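Local coordinates for protein proteasome accessory factor B/C (PafBC) (Paenarthrobacter aurescens, PDB 6SJ9) that probably regulates transcription in the bacterial DNA damage response, combining winged helix-turn-helix regions with WYL domains of Sm fold and ferredoxin-like WCX domains, at residues Val20-Pro23 and Arg24-Arg28; Ala309-Val312 and Arg313-Ala317; Ala438-Gly441 and Asp442-Ala445; Ala493-Thr496 and Gln497-Glu501; Ser633-Gly636 and Gly637-Ile641. One frame throughout, in Å; residues are numbered along the deposited sequence.

Contact 1 of 5, residues Val20-Pro23 and Arg24-Arg28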
loop_
_atom_site.group_PDB
_atom_site.type_symbol
_atom_site.label_atom_id
_atom_site.label_comp_id
_atom_site.label_asym_id
_atom_site.label_seq_id
_atom_site.Cartn_x
_atom_site.Cartn_y
_atom_site.Cartn_z
ATOM N N VAL A 20 14.451 -26.565 22.567
ATOM C CA VAL A 20 14.537 -27.301 23.828
ATOM C C VAL A 20 13.901 -26.567 25.007
ATOM O O VAL A 20 13.438 -27.212 25.957
ATOM C CB VAL A 20 16.003 -27.682 24.110
ATOM C CG1 VAL A 20 16.468 -28.715 23.062
ATOM C CG2 VAL A 20 16.912 -26.422 24.123
ATOM N N GLY A 21 13.894 -25.240 24.986
ATOM C CA GLY A 21 13.406 -24.462 26.111
ATOM C C GLY A 21 14.575 -23.832 26.841
ATOM O O GLY A 21 15.633 -24.449 27.019
ATOM N N LEU A 22 14.393 -22.583 27.245
ATOM C CA LEU A 22 15.439 -21.836 27.909
ATOM C C LEU A 22 15.116 -21.714 29.384
ATOM O O LEU A 22 13.986 -21.342 29.743
ATOM C CB LEU A 22 15.570 -20.434 27.308
ATOM C CG LEU A 22 16.115 -20.373 25.884
ATOM C CD1 LEU A 22 16.250 -18.934 25.423
ATOM C CD2 LEU A 22 17.418 -21.131 25.816
ATOM N N PRO A 23 16.091 -21.951 30.257
ATOM C CA PRO A 23 15.870 -21.742 31.693
ATOM C C PRO A 23 15.973 -20.259 32.034
ATOM O O PRO A 23 16.528 -19.461 31.277
ATOM C CB PRO A 23 16.986 -22.564 32.359
ATOM C CG PRO A 23 18.108 -22.580 31.308
ATOM C CD PRO A 23 17.438 -22.462 29.940
ATOM N N ARG A 24 15.424 -19.903 33.203
ATOM C CA ARG A 24 15.327 -18.491 33.571
ATOM C C ARG A 24 16.683 -17.799 33.602
ATOM O O ARG A 24 16.776 -16.610 33.256
ATOM C CB ARG A 24 14.696 -18.326 34.954
ATOM C CG ARG A 24 14.523 -16.857 35.301
ATOM C CD ARG A 24 14.276 -16.605 36.775
ATOM N NE ARG A 24 12.918 -16.863 37.209
ATOM C CZ ARG A 24 12.497 -16.610 38.439
ATOM N NH1 ARG A 24 13.341 -16.100 39.326
ATOM N NH2 ARG A 24 11.238 -16.852 38.773
ATOM N N ALA A 25 17.736 -18.520 34.008
ATOM C CA ALA A 25 19.066 -17.926 34.080
ATOM C C ALA A 25 19.548 -17.464 32.712
ATOM O O ALA A 25 20.140 -16.386 32.586
ATOM C CB ALA A 25 20.051 -18.926 34.691
ATOM N N VAL A 26 19.323 -18.269 31.677
ATOM C CA VAL A 26 19.753 -17.872 30.338
ATOM C C VAL A 26 18.932 -16.678 29.843
ATOM O O VAL A 26 19.473 -15.751 29.223
ATOM C CB VAL A 26 19.670 -19.073 29.376
ATOM C CG1 VAL A 26 20.044 -18.647 27.980
ATOM C CG2 VAL A 26 20.570 -20.208 29.856
ATOM N N LEU A 27 17.612 -16.687 30.088
ATOM C CA LEU A 27 16.775 -15.572 29.650
ATOM C C LEU A 27 17.212 -14.264 30.284
ATOM O O LEU A 27 17.175 -13.212 29.637
ATOM C CB LEU A 27 15.305 -15.832 29.972
ATOM C CG LEU A 27 14.630 -16.920 29.154
ATOM C CD1 LEU A 27 13.131 -16.994 29.470
ATOM C CD2 LEU A 27 14.860 -16.614 27.697
ATOM N N ARG A 28 17.631 -14.305 31.548
ATOM C CA ARG A 28 18.037 -13.069 32.208
ATOM C C ARG A 28 19.214 -12.432 31.482
ATOM O O ARG A 28 19.208 -11.226 31.209
ATOM C CB ARG A 28 18.408 -13.315 33.666
ATOM C CG ARG A 28 18.896 -12.039 34.337
ATOM C CD ARG A 28 19.322 -12.250 35.782
ATOM N NE ARG A 28 19.810 -11.005 36.380
ATOM C CZ ARG A 28 20.286 -10.900 37.618
ATOM N NH1 ARG A 28 20.359 -11.972 38.395
ATOM N NH2 ARG A 28 20.701 -9.726 38.073
#

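Contact 2 of 5, residues Ala309-Val312 and Arg313-Ala317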
loop_
_atom_site.group_PDB
_atom_site.type_symbol
_atom_site.label_atom_id
_atom_site.label_comp_id
_atom_site.label_asym_id
_atom_site.label_seq_id
_atom_site.Cartn_x
_atom_site.Cartn_y
_atom_site.Cartn_z
ATOM N N ALA A 309 -12.659 -12.002 -22.523
ATOM C CA ALA A 309 -13.214 -10.831 -23.188
ATOM C C ALA A 309 -12.953 -9.572 -22.390
ATOM O O ALA A 309 -12.810 -8.491 -22.970
ATOM C CB ALA A 309 -14.713 -11.011 -23.431
ATOM N N ALA A 310 -12.851 -9.694 -21.068
ATOM C CA ALA A 310 -12.563 -8.524 -20.247
ATOM C C ALA A 310 -11.123 -8.046 -20.438
ATOM O O ALA A 310 -10.872 -6.833 -20.459
ATOM C CB ALA A 310 -12.865 -8.826 -18.777
ATOM N N VAL A 311 -10.173 -8.977 -20.584
ATOM C CA VAL A 311 -8.767 -8.612 -20.756
ATOM C C VAL A 311 -8.546 -7.930 -22.102
ATOM O O VAL A 311 -7.923 -6.861 -22.183
ATOM C CB VAL A 311 -7.879 -9.860 -20.590
ATOM C CG1 VAL A 311 -6.456 -9.549 -20.926
ATOM C CG2 VAL A 311 -7.988 -10.358 -19.179
ATOM N N VAL A 312 -9.043 -8.550 -23.181
ATOM C CA VAL A 312 -8.975 -7.957 -24.515
ATOM C C VAL A 312 -9.592 -6.566 -24.530
ATOM O O VAL A 312 -9.015 -5.625 -25.082
ATOM C CB VAL A 312 -9.681 -8.885 -25.528
ATOM C CG1 VAL A 312 -9.903 -8.166 -26.887
ATOM C CG2 VAL A 312 -8.861 -10.172 -25.704
ATOM N N ARG A 313 -10.737 -6.391 -23.861
ATOM C CA ARG A 313 -11.383 -5.089 -23.846
ATOM C C ARG A 313 -10.455 -4.021 -23.276
ATOM O O ARG A 313 -10.359 -2.915 -23.821
ATOM C CB ARG A 313 -12.692 -5.160 -23.061
ATOM C CG ARG A 313 -13.475 -3.855 -23.082
ATOM C CD ARG A 313 -14.027 -3.530 -21.711
ATOM N NE ARG A 313 -14.664 -4.709 -21.133
ATOM C CZ ARG A 313 -14.710 -4.972 -19.828
ATOM N NH1 ARG A 313 -14.139 -4.130 -18.971
ATOM N NH2 ARG A 313 -15.310 -6.082 -19.384
ATOM N N ARG A 314 -9.739 -4.341 -22.193
ATOM C CA ARG A 314 -8.856 -3.341 -21.585
ATOM C C ARG A 314 -7.667 -3.065 -22.478
ATOM O O ARG A 314 -7.322 -1.907 -22.722
ATOM C CB ARG A 314 -8.368 -3.824 -20.222
ATOM C CG ARG A 314 -9.483 -4.302 -19.361
ATOM C CD ARG A 314 -8.947 -4.792 -18.068
ATOM N NE ARG A 314 -8.673 -3.620 -17.322
ATOM C CZ ARG A 314 -9.530 -3.142 -16.449
ATOM N NH1 ARG A 314 -9.243 -1.998 -15.815
ATOM N NH2 ARG A 314 -10.635 -3.860 -16.202
ATOM N N LEU A 315 -7.062 -4.124 -23.020
ATOM C CA LEU A 315 -5.944 -3.947 -23.931
ATOM C C LEU A 315 -6.382 -3.154 -25.153
ATOM O O LEU A 315 -5.649 -2.277 -25.641
ATOM C CB LEU A 315 -5.388 -5.316 -24.350
ATOM C CG LEU A 315 -4.860 -6.222 -23.239
ATOM C CD1 LEU A 315 -4.504 -7.624 -23.742
ATOM C CD2 LEU A 315 -3.652 -5.588 -22.597
ATOM N N GLN A 316 -7.577 -3.463 -25.667
ATOM C CA GLN A 316 -8.067 -2.791 -26.867
ATOM C C GLN A 316 -8.442 -1.357 -26.574
ATOM O O GLN A 316 -8.136 -0.454 -27.361
ATOM C CB GLN A 316 -9.252 -3.542 -27.463
ATOM C CG GLN A 316 -9.651 -2.983 -28.812
ATOM C CD GLN A 316 -8.528 -3.082 -29.818
ATOM O OE1 GLN A 316 -8.071 -4.171 -30.156
ATOM N NE2 GLN A 316 -8.071 -1.929 -30.300
ATOM N N ALA A 317 -9.067 -1.121 -25.433
ATOM C CA ALA A 317 -9.390 0.252 -25.112
ATOM C C ALA A 317 -8.110 1.069 -24.928
ATOM O O ALA A 317 -8.068 2.251 -25.294
ATOM C CB ALA A 317 -10.328 0.278 -23.905
#

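Contact 3 of 5, residues Ala438-Gly441 and Asp442-Ala445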
loop_
_atom_site.group_PDB
_atom_site.type_symbol
_atom_site.label_atom_id
_atom_site.label_comp_id
_atom_site.label_asym_id
_atom_site.label_seq_id
_atom_site.Cartn_x
_atom_site.Cartn_y
_atom_site.Cartn_z
ATOM N N ALA A 438 7.728 -0.902 11.064
ATOM C CA ALA A 438 8.829 -0.233 11.750
ATOM C C ALA A 438 8.972 1.218 11.293
ATOM O O ALA A 438 9.342 2.091 12.093
ATOM C CB ALA A 438 10.125 -1.032 11.600
HETATM N N MSE A 439 8.678 1.504 10.032
HETATM C CA MSE A 439 8.668 2.902 9.599
HETATM C C MSE A 439 7.533 3.650 10.344
HETATM O O MSE A 439 7.741 4.751 10.867
HETATM C CB MSE A 439 8.486 2.987 8.101
HETATM C CG MSE A 439 9.667 2.505 7.261
HETATM SE SE MSE A 439 11.274 3.643 7.605
HETATM C CE MSE A 439 11.140 4.952 6.203
ATOM N N LEU A 440 6.330 3.050 10.396
ATOM C CA LEU A 440 5.243 3.664 11.166
ATOM C C LEU A 440 5.650 3.866 12.621
ATOM O O LEU A 440 5.313 4.882 13.229
ATOM C CB LEU A 440 3.956 2.825 11.101
ATOM C CG LEU A 440 3.297 2.780 9.720
ATOM C CD1 LEU A 440 2.065 1.840 9.707
ATOM C CD2 LEU A 440 2.881 4.216 9.306
ATOM N N GLY A 441 6.384 2.907 13.184
ATOM C CA GLY A 441 6.828 3.008 14.562
ATOM C C GLY A 441 7.910 4.040 14.784
ATOM O O GLY A 441 8.123 4.470 15.921
ATOM N N ASP A 442 8.571 4.475 13.722
ATOM C CA ASP A 442 9.597 5.494 13.858
ATOM C C ASP A 442 9.070 6.942 13.691
ATOM O O ASP A 442 9.857 7.878 13.765
ATOM C CB ASP A 442 10.726 5.180 12.859
ATOM C CG ASP A 442 12.020 5.890 13.197
ATOM O OD1 ASP A 442 12.384 5.843 14.394
ATOM O OD2 ASP A 442 12.685 6.452 12.290
ATOM N N LEU A 443 7.775 7.149 13.453
ATOM C CA LEU A 443 7.205 8.492 13.313
ATOM C C LEU A 443 7.346 9.287 14.619
ATOM O O LEU A 443 7.384 8.695 15.708
ATOM C CB LEU A 443 5.726 8.419 12.947
ATOM C CG LEU A 443 5.417 7.921 11.575
ATOM C CD1 LEU A 443 3.937 7.509 11.545
ATOM C CD2 LEU A 443 5.746 9.047 10.582
ATOM N N PRO A 444 7.458 10.620 14.531
ATOM C CA PRO A 444 7.653 11.451 15.731
ATOM C C PRO A 444 6.685 11.138 16.859
ATOM O O PRO A 444 5.461 11.130 16.673
ATOM C CB PRO A 444 7.419 12.871 15.210
ATOM C CG PRO A 444 7.583 12.809 13.770
ATOM C CD PRO A 444 7.756 11.377 13.314
ATOM N N ALA A 445 7.240 11.003 18.064
ATOM C CA ALA A 445 6.432 10.705 19.235
ATOM C C ALA A 445 5.622 11.934 19.631
ATOM O O ALA A 445 6.110 13.065 19.579
ATOM C CB ALA A 445 7.316 10.246 20.396
HETATM O O HOH W 1 8.813 7.261 17.363
#

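Contact 4 of 5, residues Ala493-Thr496 and Gln497-Glu501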
loop_
_atom_site.group_PDB
_atom_site.type_symbol
_atom_site.label_atom_id
_atom_site.label_comp_id
_atom_site.label_asym_id
_atom_site.label_seq_id
_atom_site.Cartn_x
_atom_site.Cartn_y
_atom_site.Cartn_z
ATOM N N ALA A 493 30.039 6.285 8.382
ATOM C CA ALA A 493 30.652 7.046 9.468
ATOM C C ALA A 493 30.665 8.555 9.173
ATOM O O ALA A 493 30.439 9.378 10.072
ATOM C CB ALA A 493 32.080 6.530 9.704
ATOM N N ALA A 494 30.904 8.944 7.924
ATOM C CA ALA A 494 30.908 10.386 7.635
ATOM C C ALA A 494 29.507 10.989 7.785
ATOM O O ALA A 494 29.338 12.078 8.361
ATOM C CB ALA A 494 31.482 10.624 6.239
ATOM N N ILE A 495 28.480 10.270 7.337
ATOM C CA ILE A 495 27.113 10.753 7.537
ATOM C C ILE A 495 26.783 10.813 9.021
ATOM O O ILE A 495 26.193 11.785 9.501
ATOM C CB ILE A 495 26.116 9.856 6.781
ATOM C CG1 ILE A 495 26.313 10.056 5.274
ATOM C CG2 ILE A 495 24.667 10.153 7.223
ATOM C CD1 ILE A 495 25.535 9.132 4.421
ATOM N N THR A 496 27.166 9.775 9.772
ATOM C CA THR A 496 26.867 9.751 11.202
ATOM C C THR A 496 27.467 10.956 11.899
ATOM O O THR A 496 26.815 11.609 12.716
ATOM C CB THR A 496 27.412 8.463 11.827
ATOM O OG1 THR A 496 26.723 7.325 11.286
ATOM C CG2 THR A 496 27.252 8.484 13.398
ATOM N N GLN A 497 28.739 11.222 11.625
ATOM C CA GLN A 497 29.420 12.290 12.299
ATOM C C GLN A 497 28.876 13.646 11.857
ATOM O O GLN A 497 28.691 14.553 12.683
ATOM C CB GLN A 497 30.907 12.182 11.988
ATOM C CG GLN A 497 31.732 13.266 12.598
ATOM C CD GLN A 497 33.260 13.032 12.402
ATOM O OE1 GLN A 497 33.890 12.266 13.133
ATOM N NE2 GLN A 497 33.825 13.676 11.390
ATOM N N ALA A 498 28.555 13.781 10.567
ATOM C CA ALA A 498 28.021 15.069 10.087
ATOM C C ALA A 498 26.692 15.389 10.757
ATOM O O ALA A 498 26.442 16.536 11.133
ATOM C CB ALA A 498 27.894 15.071 8.552
ATOM N N ILE A 499 25.825 14.385 10.902
ATOM C CA ILE A 499 24.538 14.593 11.577
ATOM C C ILE A 499 24.776 15.015 13.010
ATOM O O ILE A 499 24.193 15.993 13.497
ATOM C CB ILE A 499 23.671 13.322 11.515
ATOM C CG1 ILE A 499 23.220 13.052 10.052
ATOM C CG2 ILE A 499 22.456 13.470 12.509
ATOM C CD1 ILE A 499 22.565 11.655 9.859
ATOM N N ARG A 500 25.660 14.293 13.699
ATOM C CA ARG A 500 25.914 14.568 15.106
ATOM C C ARG A 500 26.524 15.947 15.330
ATOM O O ARG A 500 26.147 16.647 16.269
ATOM C CB ARG A 500 26.863 13.502 15.673
ATOM C CG ARG A 500 26.901 13.468 17.203
ATOM C CD ARG A 500 27.892 12.400 17.727
ATOM N NE ARG A 500 29.265 12.690 17.308
ATOM C CZ ARG A 500 29.992 11.894 16.514
ATOM N NH1 ARG A 500 29.481 10.739 16.054
ATOM N NH2 ARG A 500 31.230 12.253 16.175
ATOM N N GLU A 501 27.439 16.368 14.464
ATOM C CA GLU A 501 28.111 17.648 14.603
ATOM C C GLU A 501 27.458 18.780 13.820
ATOM O O GLU A 501 27.964 19.898 13.860
ATOM C CB GLU A 501 29.580 17.485 14.208
ATOM C CG GLU A 501 30.264 16.467 15.155
ATOM C CD GLU A 501 31.688 16.121 14.746
ATOM O OE1 GLU A 501 32.226 16.638 13.728
ATOM O OE2 GLU A 501 32.264 15.282 15.453
#

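Contact 5 of 5, residues Ser633-Gly636 and Gly637-Ile641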
loop_
_atom_site.group_PDB
_atom_site.type_symbol
_atom_site.label_atom_id
_atom_site.label_comp_id
_atom_site.label_asym_id
_atom_site.label_seq_id
_atom_site.Cartn_x
_atom_site.Cartn_y
_atom_site.Cartn_z
ATOM N N SER A 633 -1.341 -0.575 -19.643
ATOM C CA SER A 633 -2.218 -1.672 -20.040
ATOM C C SER A 633 -3.138 -2.067 -18.894
ATOM O O SER A 633 -4.311 -2.358 -19.120
ATOM C CB SER A 633 -1.415 -2.885 -20.542
ATOM O OG SER A 633 -0.637 -3.493 -19.516
ATOM N N GLN A 634 -2.658 -2.000 -17.647
ATOM C CA GLN A 634 -3.543 -2.294 -16.521
ATOM C C GLN A 634 -4.815 -1.471 -16.603
ATOM O O GLN A 634 -5.928 -2.003 -16.537
ATOM C CB GLN A 634 -2.847 -2.003 -15.188
ATOM C CG GLN A 634 -3.813 -2.169 -14.060
ATOM C CD GLN A 634 -3.187 -1.985 -12.710
ATOM O OE1 GLN A 634 -1.978 -2.055 -12.561
ATOM N NE2 GLN A 634 -4.020 -1.726 -11.713
ATOM N N HIS A 635 -4.673 -0.184 -16.833
ATOM C CA HIS A 635 -5.815 0.711 -16.720
ATOM C C HIS A 635 -6.640 0.808 -17.994
ATOM O O HIS A 635 -7.599 1.582 -18.034
ATOM C CB HIS A 635 -5.316 2.076 -16.252
ATOM C CG HIS A 635 -4.914 2.038 -14.824
ATOM N ND1 HIS A 635 -3.596 2.037 -14.425
ATOM C CD2 HIS A 635 -5.654 1.865 -13.703
ATOM C CE1 HIS A 635 -3.544 1.917 -13.106
ATOM N NE2 HIS A 635 -4.779 1.812 -12.644
ATOM N N GLY A 636 -6.294 0.041 -19.020
ATOM C CA GLY A 636 -7.246 -0.327 -20.062
ATOM C C GLY A 636 -8.043 0.796 -20.698
ATOM O O GLY A 636 -9.264 0.690 -20.813
ATOM N N GLY A 637 -7.368 1.846 -21.159
ATOM C CA GLY A 637 -8.031 2.944 -21.835
ATOM C C GLY A 637 -8.221 4.209 -21.015
ATOM O O GLY A 637 -8.525 5.250 -21.589
ATOM N N SER A 638 -8.036 4.177 -19.710
ATOM C CA SER A 638 -8.194 5.428 -18.984
ATOM C C SER A 638 -6.907 6.245 -18.965
ATOM O O SER A 638 -6.922 7.413 -18.541
ATOM C CB SER A 638 -8.670 5.141 -17.568
ATOM O OG SER A 638 -7.597 4.567 -16.881
ATOM N N VAL A 639 -5.820 5.693 -19.499
ATOM C CA VAL A 639 -4.516 6.335 -19.519
ATOM C C VAL A 639 -3.888 6.199 -20.890
ATOM O O VAL A 639 -4.009 5.157 -21.539
ATOM C CB VAL A 639 -3.549 5.715 -18.498
ATOM C CG1 VAL A 639 -2.335 6.583 -18.396
ATOM C CG2 VAL A 639 -4.211 5.590 -17.155
ATOM N N ARG A 640 -3.175 7.238 -21.306
ATOM C CA ARG A 640 -2.280 7.158 -22.443
ATOM C C ARG A 640 -1.049 7.995 -22.139
ATOM O O ARG A 640 -1.095 8.925 -21.318
ATOM C CB ARG A 640 -2.998 7.628 -23.729
ATOM C CG ARG A 640 -3.455 9.101 -23.678
ATOM C CD ARG A 640 -4.183 9.587 -25.011
ATOM N NE ARG A 640 -3.391 9.449 -26.226
ATOM C CZ ARG A 640 -3.648 10.094 -27.375
ATOM N NH1 ARG A 640 -4.667 10.949 -27.477
ATOM N NH2 ARG A 640 -2.888 9.864 -28.437
ATOM N N ILE A 641 0.058 7.645 -22.781
ATOM C CA ILE A 641 1.304 8.393 -22.656
ATOM C C ILE A 641 1.397 9.374 -23.830
ATOM O O ILE A 641 1.277 8.969 -24.990
ATOM C CB ILE A 641 2.524 7.462 -22.608
ATOM C CG1 ILE A 641 2.431 6.523 -21.417
ATOM C CG2 ILE A 641 3.785 8.273 -22.449
ATOM C CD1 ILE A 641 3.364 5.395 -21.510
#

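Contact 1 of 5, residues Val20-Pro23 and Arg24-Arg28
Leu-22 and Leu-27 meet through their methyls: CD1 of Leu-22 lies 3.5 Å from CD2 of Leu-27. That same CD2 is 3.9 Å from Leu-22 CB, so a single branch of Leu-27 lies against both the root and the end of the other leucine. Next to them the ring of Pro-23 rests on Val-26, with Pro-23 CG 3.7 Å from Val-26 CG2. In Val-26 it is CG1 that stands anti to the backbone N (chi1 177°), which leaves CG2 beside that nitrogen and against the proline ring. Behind both pairs is the helix start. Pro-23 occupies the N-cap position, and its O accepts Leu-27 N at 3.2 Å in a nearly straight bond (166°), with a weak, bent second bond from Val-26 N. Trimming Leu-27 to an alanine would probably leave Leu-22 CD1 without its methyl partner and open a gap toward Phe-46. Further out, Arg-24 makes a salt bridge to Asp-39. The junction fits a winged helix-turn-helix: Leu-22 pairs through its backbone with Tyr-79 of strand 78-80, while helix 24-31 packs by Leu-27 on Phe-46 and by Arg-24 on Phe-42 of helix 39-55.

Contact 2 of 5, residues Ala309-Val312 and Arg313-Ala317
Arg-313 folds back along its own helix onto Ala-310, one turn earlier. Its CB sits 3.3 Å from Ala-309 O, the carbonyl that also accepts Arg-313 N in the helical bond. CG leaves anti to the backbone N (chi1 -176°), and bends at chi2 and at chi3 (-47°) then turn the chain back toward the start of the helix. CZ arrives 4.2 Å from Ala-310 CA, which lies over one face of the guanidinium, and NH2 comes to 3.7 Å from Ala-310 CB. NH2 finishes in a salt bridge with Glu-286, while the alanine packs on the face of the flat group.

Round the helix, Val-311 and Leu-315 lie side by side and point the same way, with Val-311 CG1 3.9 Å from Leu-315 CD1. Their backbones are joined by an almost straight bond (174°) from Leu-315 N to Val-311 O, 3.0 Å long. Arg-314 meets Ala-310 by its aliphatic part instead, CG lying 3.1 Å from the alanine O.

Helix 305-323 belongs to the first WCX region, where a four-stranded antiparallel sheet has ferredoxin-like order. Ala-310 and Val-311 pack on Ala-289 of helix 285-294, whereas Leu-315 reaches Ala-658 and Leu-659 of helix 645-659.

Contact 3 of 5, residues Ala438-Gly441 and Asp442-Ala445
This is a local contact at the C-terminal end of helix 427-441, where Leu-440 and Leu-443 stay together as the helix gives way to a loop in the PafC helix-turn-helix region. The two leucines lie side by side and point the same way, Leu-440 CD2 being 4.1 Å from Leu-443 CD1. The second leucine also leans on the backbone: its CD1 is 3.4 Å from Leu-440 O. CG of Leu-443 is anti to its own carbonyl carbon (chi1 -70°), which carries the branches back toward that oxygen.

The backbone bonds show the helix unwinding. Asp-442 N gives a bond of 3.0 Å to Met-439 O, approaching from well above the carbonyl plane, and only a weak one to Ala-438 O. Leu-443 N reaches Leu-440 O in a long, weak bond of 3.4 Å. A water then donates to Gly-441 O at 3.2 Å and to Leu-443 O at 2.6 Å, tying the loop to the helix end.

Leu-443 inserts against Leu-349 and Leu-353 of helix 346-360, and Leu-440 against Leu-103 and Leu-107 of helix 95-118. A serine in place of Leu-443 would probably leave Leu-440 CD2 without its methyl partner and open a gap beside Leu-349 and Leu-353.

Asp-442 puts a negative group at the end of a helix whose dipole would tend to disfavour it; the salt bridge from its OD2 to Arg-577 is likely to offset that cost, joining the helix end to a distant loop.

Contact 4 of 5, residues Ala493-Thr496 and Gln497-Glu501
Ile-495 and Ile-499 meet one turn apart on helix 489-501, the helix that leads into the five-stranded antiparallel sheet of the second WYL domain, an arrangement consistent with its Sm fold. The apolar contacts come first. CG2 of Ile-495 lies 3.7 Å from CD1 of Ile-499, the two side chains passing at a slant. In Ile-499 the CG1 branch is anti to the carbonyl carbon (chi1 -68°), a setting that sends it back along the helix, and CD1 goes on to the other isoleucine. This face meets the sheet: Ile-495 packs on Leu-527, Ile-499 on Pro-524, and Ala-498 on Pro-524 and Leu-505.

Elsewhere side-chain carbon rests on a backbone oxygen one turn back: Ile-499 CG1 is 3.3 Å from Ile-495 O, and Ala-498 CB is 3.3 Å from Ala-494 O.

The backbone is regular helix. Gln-497 N to Ala-493 O measures 2.9 Å, Ile-499 N to Ile-495 O 3.0 Å and Arg-500 N to Thr-496 O 3.1 Å, all fairly straight.

The polar contacts involve Thr-496, Arg-500 and Glu-501. Thr-496 turns OG1 back to the carbonyl O of Phe-492, which satisfies the hydroxyl within the helix and leaves CG2 to face Arg-500. Glu-501 has its salt bridge to Arg-503 through OE1, while its OE2 takes a weak, ion-paired bond of 3.3 Å from Arg-500 NH2; both residues touch a crystal neighbour, so their exact placement may owe something to the lattice. The other terminal nitrogen, Arg-500 NH1, stands 4.1 Å from Thr-496 CG2.

Contact 5 of 5, residues Ser633-Gly636 and Gly637-Ile641
His-635 to Ser-638 form a type I' beta turn, with Gly-636 and Gly-637 at its two central positions and Ser-638 N bonded to His-635 O at 3.1 Å. That bond is nearly straight at its hydrogen (170°), although the donor stands above the carbonyl plane. Both central residues have positive phi; at Gly-637, where phi is 103°, a beta carbon would run into Gly-636 O, so glycine is needed there. Gly-636 N, already inside the turn, still bonds Ser-633 O at 3.1 Å as the helix closes.

Ser-638 grips the same carbonyl a second time. Its OG occupies the crowded position between its own backbone N and carbonyl carbon (chi1 71°), from which it donates to His-635 O at 3.2 Å, reaching it from the same face as the amide. There OG also touches His-635 CB at 3.4 Å. Val-639 follows with CG2 3.8 Å from that CB, so the root of the histidine is packed from the strand side.

The imidazole takes its contacts on the helix side. Gln-634 CG lies over one face of it, Phe-631 meets it edge-to-face, and ND1 bonds the carbonyl O of Phe-631, which fixes the ring's rotation.

The turn thus links helix 627-634 to strand 639-643, an edge strand of the second WCX sheet, whose order is ferredoxin-like; Val-639 packs there on Leu-590 and Leu-592. Two donors on one oxygen mean that the His-635 carbonyl is satisfied within the turn itself, and the ND1 bond is consistent with a hydrogen on that nitrogen.

All five contacts are local, but their settings differ. Contacts 1 and 5 lie near the surface and join a strand and a helix, in opposite order along the chain; contacts 2 and 4 stay within one helix each, and contact 3 leaves its helix for a loop, these three being partly buried. Only contacts 2 and 5 touch, bringing the two WCX regions together: Arg-314 NE lies 3.3 Å from Gln-634 O, a probable hydrogen bond. Contact 1 stands apart, its centre about 61 Å from that of contact 2. Leucine or isoleucine pairs carry contacts 1, 3 and 4; contact 2 sets an arginine on an alanine beside a valine-leucine pair, and contact 5 relies on a carbonyl that accepts two hydrogen bonds.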